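Local structure of BZZ1 protein (Saccharomyces cerevisiae, 1ZUU) at residues A[38-43]-A[49-54]. The protein has this chain as its first SH3 domain and acts in endocytosis and vacuolar trafficking, restoring with type I myosins the polarity of the actin cytoskeleton after salt stress. Sequence-based numbering, arbitrary orientation. Where two conformers were deposited one is given.
Sequences TKINND and GLVPTT
I40 and G49 face each other as an antiparallel hydrogen-bonded pair, I40 N giving its proton to G49 O at 2.9 Å and G49 N returning one to I40 O. T38 and V51 repeat the pattern, with T38 N to V51 O also at 2.9 Å, while K39 and L50 between them form the non-hydrogen-bonded pair. L50 CA instead directs its hydrogen at T38 O, 3.4 Å away. This hairpin of an SH3 domain illustrates how a two-strand ladder sorts its residues by face. The side chain of I40 can be followed outward. Its CB holds CG1 between the backbone N and the carbonyl carbon (chi1 64°), which sets CG1 in front of G49 O, 3.7 Å from it. I40 CD1 goes on to touch both methyls of V51, CG1 and CG2, each 3.9 Å away, the side chains crossing at about a right angle. I56 of strand 56-57 packs on both from beyond the hairpin. An alanine in place of I40 would probably leave the V51 methyls without this neighbour and open a gap in the buried face. On the other face L50 CD2 lies against the backbone N of K39 and 3.8 Å from its CB. Where strand 49-52 gives way to the 3-10 turn, T38 OG1 sits 2.7 Å from T53 OG1, and T53 OG1 is also hydrogen-bonded to the D32 carboxylate. Backbone bonds thus set the register, apolar contact between I40 and V51 packs the buried face against I56, and a close pair of hydroxyls probably links the strand to the 3-10 segment.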
loop_
_atom_site.group_PDB
_atom_site.type_symbol
_atom_site.label_atom_id
_atom_site.label_comp_id
_atom_site.label_asym_id
_atom_site.label_seq_id
_atom_site.Cartn_x
_atom_site.Cartn_y
_atom_site.Cartn_z
ATOM N N THR A 38 4.763 1.295 4.352
ATOM C CA THR A 38 4.261 2.620 3.987
ATOM C C THR A 38 2.744 2.625 4.202
ATOM O O THR A 38 2.064 1.644 3.859
ATOM C CB THR A 38 4.563 2.895 2.506
ATOM O OG1 THR A 38 5.977 2.912 2.293
ATOM C CG2 THR A 38 4.041 4.214 2.039
ATOM N N LYS A 39 2.208 3.683 4.800
ATOM C CA LYS A 39 0.758 3.775 4.920
ATOM C C LYS A 39 0.215 4.450 3.651
ATOM O O LYS A 39 0.728 5.499 3.228
ATOM C CB LYS A 39 0.323 4.529 6.178
ATOM C CG LYS A 39 -1.164 4.303 6.488
ATOM C CD LYS A 39 -1.656 5.048 7.679
ATOM C CE LYS A 39 -1.234 4.365 8.925
ATOM N NZ LYS A 39 -1.610 5.205 10.138
ATOM N N ILE A 40 -0.837 3.843 3.077
ATOM C CA ILE A 40 -1.450 4.297 1.852
ATOM C C ILE A 40 -2.994 4.166 1.975
ATOM O O ILE A 40 -3.518 3.448 2.817
ATOM C CB ILE A 40 -0.941 3.495 0.598
ATOM C CG1 ILE A 40 -1.340 2.024 0.710
ATOM C CG2 ILE A 40 0.539 3.689 0.395
ATOM C CD1 ILE A 40 -1.301 1.294 -0.647
ATOM N N ASN A 41 -3.633 4.813 0.998
ATOM C CA ASN A 41 -5.006 4.507 0.632
ATOM C C ASN A 41 -4.997 3.700 -0.675
ATOM O O ASN A 41 -4.225 4.039 -1.582
ATOM C CB ASN A 41 -5.826 5.766 0.427
ATOM C CG ASN A 41 -5.696 6.743 1.571
ATOM O OD1 ASN A 41 -6.136 6.481 2.687
ATOM N ND2 ASN A 41 -4.992 7.852 1.313
ATOM N N ASN A 42 -5.856 2.716 -0.757
ATOM C CA ASN A 42 -6.131 2.017 -2.006
ATOM C C ASN A 42 -7.513 2.513 -2.428
ATOM O O ASN A 42 -8.517 2.102 -1.877
ATOM C CB ASN A 42 -6.066 0.508 -1.801
ATOM C CG ASN A 42 -6.225 -0.275 -3.083
ATOM O OD1 ASN A 42 -6.861 0.210 -4.041
ATOM N ND2 ASN A 42 -5.622 -1.473 -3.145
ATOM N N ASP A 43 -7.536 3.440 -3.417
ATOM C CA ASP A 43 -8.820 3.974 -3.863
ATOM C C ASP A 43 -9.577 2.958 -4.715
ATOM O O ASP A 43 -10.823 3.067 -4.795
ATOM C CB ASP A 43 -8.692 5.338 -4.558
ATOM C CG ASP A 43 -8.458 6.513 -3.589
ATOM O OD1 ASP A 43 -8.515 6.302 -2.359
ATOM O OD2 ASP A 43 -8.217 7.658 -4.075
ATOM N N GLY A 49 -4.296 1.575 4.951
ATOM C CA GLY A 49 -3.462 0.908 5.889
ATOM C C GLY A 49 -2.050 0.692 5.312
ATOM O O GLY A 49 -1.657 1.319 4.319
ATOM N N LEU A 50 -1.293 -0.153 5.992
ATOM C CA LEU A 50 0.121 -0.390 5.686
ATOM C C LEU A 50 0.282 -1.492 4.619
ATOM O O LEU A 50 -0.414 -2.487 4.602
ATOM C CB LEU A 50 0.872 -0.850 6.940
ATOM C CG LEU A 50 1.081 0.211 8.018
ATOM C CD1 LEU A 50 1.810 -0.440 9.183
ATOM C CD2 LEU A 50 1.848 1.402 7.596
ATOM N N VAL A 51 1.314 -1.252 3.759
ATOM C CA VAL A 51 1.751 -2.215 2.785
ATOM C C VAL A 51 3.291 -2.197 2.772
ATOM O O VAL A 51 3.910 -1.218 3.172
ATOM C CB VAL A 51 1.227 -1.949 1.365
ATOM C CG1 VAL A 51 -0.317 -1.929 1.378
ATOM C CG2 VAL A 51 1.777 -0.652 0.788
ATOM N N PRO A 52 3.933 -3.247 2.238
ATOM C CA PRO A 52 5.419 -3.227 2.182
ATOM C C PRO A 52 5.871 -2.148 1.224
ATOM O O PRO A 52 5.446 -2.076 0.048
ATOM C CB PRO A 52 5.776 -4.624 1.704
ATOM C CG PRO A 52 4.586 -5.486 2.063
ATOM C CD PRO A 52 3.386 -4.566 1.862
ATOM N N THR A 53 6.844 -1.321 1.655
ATOM C CA THR A 53 7.287 -0.173 0.873
ATOM C C THR A 53 7.832 -0.579 -0.504
ATOM O O THR A 53 7.567 0.130 -1.493
ATOM C CB THR A 53 8.395 0.562 1.680
ATOM O OG1 THR A 53 7.750 0.929 2.897
ATOM C CG2 THR A 53 8.963 1.750 0.948
ATOM N N THR A 54 8.571 -1.662 -0.586
ATOM C CA THR A 54 9.201 -2.058 -1.849
ATOM C C THR A 54 8.153 -2.545 -2.880
ATOM O O THR A 54 8.515 -2.780 -4.055
ATOM C CB THR A 54 10.298 -3.066 -1.686
ATOM O OG1 THR A 54 9.713 -4.216 -1.090
ATOM C CG2 THR A 54 11.451 -2.494 -0.846
#